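Long-range contact in Thiol:disulfide interchange protein (Klebsiella pneumoniae, PDB 6DXN), which probably acts as a periplasmic thiol-disulfide oxidoreductase of the DsbA type, exchanging disulfides with protein substrates through a thioredoxin-like CxxC pair: residues K4-I15 and K160-A169. Residues are numbered along the deposited sequence; the frame is centred on the assembly and turned at random.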
# COMPACT_ATOMS: atom_id res chain seq x y z
N LYS A 4 24.63 -5.01 0.42
CA LYS A 4 24.32 -6.42 0.64
C LYS A 4 23.87 -7.09 -0.66
O LYS A 4 23.22 -6.47 -1.50
CB LYS A 4 23.22 -6.55 1.70
CG LYS A 4 23.54 -5.86 3.02
CD LYS A 4 22.42 -5.97 4.03
CE LYS A 4 22.75 -5.29 5.34
NZ LYS A 4 21.67 -5.48 6.33
N ASP A 5 24.22 -8.37 -0.78
CA ASP A 5 23.89 -9.21 -1.93
C ASP A 5 22.65 -10.05 -1.60
O ASP A 5 22.75 -11.26 -1.38
CB ASP A 5 25.08 -10.09 -2.30
CG ASP A 5 24.88 -10.90 -3.58
OD1 ASP A 5 24.03 -10.50 -4.41
OD2 ASP A 5 25.58 -11.92 -3.73
N TYR A 6 21.48 -9.39 -1.57
CA TYR A 6 20.19 -10.05 -1.26
C TYR A 6 20.01 -11.29 -2.15
O TYR A 6 20.16 -11.22 -3.38
CB TYR A 6 19.04 -9.05 -1.38
CG TYR A 6 19.19 -7.86 -0.47
CD1 TYR A 6 18.96 -7.98 0.89
CD2 TYR A 6 19.59 -6.63 -0.96
CE1 TYR A 6 19.11 -6.89 1.74
CE2 TYR A 6 19.74 -5.53 -0.12
CZ TYR A 6 19.50 -5.67 1.23
OH TYR A 6 19.65 -4.60 2.06
N GLN A 7 19.65 -12.40 -1.50
CA GLN A 7 19.56 -13.71 -2.12
C GLN A 7 18.11 -14.12 -2.39
O GLN A 7 17.23 -13.94 -1.54
CB GLN A 7 20.22 -14.72 -1.19
CG GLN A 7 21.71 -14.47 -0.98
CD GLN A 7 22.52 -14.84 -2.20
OE1 GLN A 7 22.44 -15.96 -2.70
NE2 GLN A 7 23.31 -13.89 -2.68
N ALA A 8 17.88 -14.66 -3.60
CA ALA A 8 16.58 -15.20 -3.96
C ALA A 8 16.32 -16.41 -3.05
O ALA A 8 17.23 -17.20 -2.79
CB ALA A 8 16.56 -15.61 -5.41
N GLY A 9 15.08 -16.52 -2.57
CA GLY A 9 14.67 -17.59 -1.67
C GLY A 9 14.65 -17.11 -0.23
O GLY A 9 13.68 -17.33 0.49
N LYS A 10 15.73 -16.42 0.16
CA LYS A 10 15.89 -15.89 1.52
C LYS A 10 15.17 -14.54 1.68
O LYS A 10 14.32 -14.39 2.56
CB LYS A 10 17.38 -15.69 1.82
CG LYS A 10 17.72 -15.08 3.19
CD LYS A 10 19.18 -14.70 3.29
CE LYS A 10 19.58 -14.06 4.60
NZ LYS A 10 19.50 -15.02 5.73
N ASN A 11 15.52 -13.59 0.80
CA ASN A 11 15.06 -12.20 0.86
C ASN A 11 13.86 -11.93 -0.06
O ASN A 11 13.14 -10.95 0.14
CB ASN A 11 16.20 -11.24 0.52
CG ASN A 11 17.34 -11.31 1.52
OD1 ASN A 11 18.47 -11.63 1.17
ND2 ASN A 11 17.03 -11.04 2.79
N PHE A 12 13.64 -12.79 -1.06
CA PHE A 12 12.56 -12.56 -2.00
C PHE A 12 12.33 -13.81 -2.85
O PHE A 12 13.23 -14.63 -3.02
CB PHE A 12 12.89 -11.36 -2.89
CG PHE A 12 14.16 -11.53 -3.69
CD1 PHE A 12 15.38 -11.12 -3.17
CD2 PHE A 12 14.14 -12.13 -4.93
CE1 PHE A 12 16.55 -11.30 -3.88
CE2 PHE A 12 15.32 -12.32 -5.65
CZ PHE A 12 16.52 -11.90 -5.12
N THR A 13 11.11 -13.92 -3.39
CA THR A 13 10.72 -15.02 -4.27
C THR A 13 10.37 -14.45 -5.65
O THR A 13 9.80 -13.36 -5.77
CB THR A 13 9.57 -15.83 -3.66
OG1 THR A 13 8.49 -14.94 -3.37
CG2 THR A 13 9.97 -16.56 -2.40
N VAL A 14 10.74 -15.20 -6.69
CA VAL A 14 10.48 -14.83 -8.08
C VAL A 14 9.08 -15.33 -8.45
O VAL A 14 8.89 -16.50 -8.75
CB VAL A 14 11.57 -15.39 -9.01
CG1 VAL A 14 11.26 -15.14 -10.48
CG2 VAL A 14 12.95 -14.84 -8.66
N ILE A 15 8.11 -14.41 -8.40
CA ILE A 15 6.70 -14.67 -8.72
C ILE A 15 6.52 -14.64 -10.25
O ILE A 15 7.37 -14.14 -10.97
CB ILE A 15 5.79 -13.62 -8.03
CG1 ILE A 15 6.01 -13.56 -6.52
CG2 ILE A 15 4.33 -13.84 -8.37
CD1 ILE A 15 5.62 -14.81 -5.78
N LYS A 160 7.45 -9.16 -10.44
CA LYS A 160 8.13 -10.45 -10.54
C LYS A 160 8.81 -10.86 -9.22
O LYS A 160 9.02 -12.05 -9.00
CB LYS A 160 9.18 -10.38 -11.65
CG LYS A 160 9.84 -11.70 -12.02
CD LYS A 160 10.85 -11.57 -13.14
CE LYS A 160 11.40 -12.90 -13.61
NZ LYS A 160 10.37 -13.70 -14.32
N TYR A 161 9.16 -9.88 -8.37
CA TYR A 161 9.87 -10.19 -7.12
C TYR A 161 9.03 -9.76 -5.90
O TYR A 161 8.78 -8.58 -5.71
CB TYR A 161 11.24 -9.50 -7.12
CG TYR A 161 12.05 -9.75 -8.38
CD1 TYR A 161 12.64 -10.97 -8.62
CD2 TYR A 161 12.20 -8.75 -9.33
CE1 TYR A 161 13.37 -11.21 -9.77
CE2 TYR A 161 12.93 -8.97 -10.49
CZ TYR A 161 13.52 -10.20 -10.71
OH TYR A 161 14.25 -10.41 -11.85
N HIS A 162 8.62 -10.76 -5.10
CA HIS A 162 7.87 -10.57 -3.86
C HIS A 162 8.86 -10.65 -2.68
O HIS A 162 9.51 -11.67 -2.46
CB HIS A 162 6.74 -11.60 -3.75
CG HIS A 162 6.09 -11.63 -2.41
ND1 HIS A 162 6.33 -12.63 -1.49
CD2 HIS A 162 5.25 -10.75 -1.80
CE1 HIS A 162 5.65 -12.39 -0.39
NE2 HIS A 162 4.97 -11.25 -0.56
N ILE A 163 8.94 -9.55 -1.93
CA ILE A 163 9.86 -9.39 -0.80
C ILE A 163 9.44 -10.27 0.39
O ILE A 163 8.27 -10.40 0.67
CB ILE A 163 9.93 -7.91 -0.40
CG1 ILE A 163 10.74 -7.11 -1.43
CG2 ILE A 163 10.47 -7.75 1.02
CD1 ILE A 163 10.79 -5.62 -1.18
N ASN A 164 10.43 -10.86 1.06
CA ASN A 164 10.21 -11.65 2.27
C ASN A 164 10.49 -10.73 3.47
O ASN A 164 11.65 -10.60 3.92
CB ASN A 164 11.06 -12.92 2.32
CG ASN A 164 10.84 -13.73 3.58
OD1 ASN A 164 10.10 -13.31 4.48
ND2 ASN A 164 11.49 -14.88 3.68
N ASN A 165 9.42 -10.11 3.97
CA ASN A 165 9.46 -9.12 5.06
C ASN A 165 10.28 -9.59 6.27
O ASN A 165 11.01 -8.79 6.85
CB ASN A 165 8.05 -8.74 5.56
CG ASN A 165 7.22 -8.01 4.53
OD1 ASN A 165 7.69 -7.71 3.43
ND2 ASN A 165 5.97 -7.70 4.87
N ALA A 166 10.13 -10.86 6.65
CA ALA A 166 10.78 -11.38 7.86
C ALA A 166 12.29 -11.61 7.68
O ALA A 166 13.01 -11.75 8.66
CB ALA A 166 10.09 -12.66 8.28
N SER A 167 12.77 -11.58 6.43
CA SER A 167 14.18 -11.90 6.14
C SER A 167 15.16 -10.78 6.52
O SER A 167 16.36 -11.06 6.70
CB SER A 167 14.34 -12.26 4.68
OG SER A 167 14.30 -11.10 3.84
N LEU A 168 14.67 -9.54 6.63
CA LEU A 168 15.52 -8.34 6.84
C LEU A 168 16.06 -8.20 8.28
O LEU A 168 15.66 -8.92 9.18
CB LEU A 168 14.70 -7.11 6.43
CG LEU A 168 14.31 -7.03 4.96
CD1 LEU A 168 13.18 -6.04 4.74
CD2 LEU A 168 15.51 -6.69 4.09
N ALA A 169 16.97 -7.23 8.42
CA ALA A 169 17.69 -6.87 9.65
C ALA A 169 16.72 -6.75 10.82
O ALA A 169 15.73 -6.03 10.74
CB ALA A 169 18.43 -5.57 9.44
O HOH W 1 16.86 -13.98 7.05
O HOH W 2 18.64 -10.34 4.95
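Thr-13 and His-162 form the antiparallel hydrogen-bonded pair by which strand 12-14 is added to the edge of the thioredoxin-fold sheet of this DsbA-family protein, a good example of an N-terminal strand extending a sheet whose other strands come later in the chain. Thr-13 N to His-162 O and His-162 N to Thr-13 O are each 2.9 Å, the latter bond running nearly in line with the carbonyl. Farther along, Ile-15 N donates to Lys-160 O, beside a classic beta bulge against strand 154-157, and Ile-15 CG1 packs closely, 3.5 Å from His-162 CB.

The buried packing is that of Phe-12, Tyr-161 and Ile-163, on the side of helix 173-188. Phe-12 and Tyr-161 point the same way, with CD2 of Phe-12 4.1 Å from CD1 of Tyr-161. At the exposed margin Val-14 brings CG2 to the edge of the tyrosine ring, 3.8 Å from Tyr-161 CE1, while Lys-190 makes a cation-pi contact with that ring. Tyr-6 extends the packing, CE1 meeting Leu-168 CD2 obliquely at 4.3 Å, its ring edge-to-face with Phe-186 and its OH bonded to Asp-179.

The Thr-13 side is more open to solvent; OG1 sits in the plane of the His-162 imidazole, at its edge. Past the strands, water bridges exposed Lys-10 NZ to the carbonyl of Ser-167. Asn-11, by contrast, is buried: CG anti to the carbonyl carbon (chi1 -64°) brings its amide to Ser-167 although CB points away. OD1 accepts from Gln-7 N on a lone pair, while ND2 donates to a second water and, at 2.9 Å, to Ser-167 OG, which itself donates to Asn-164 O.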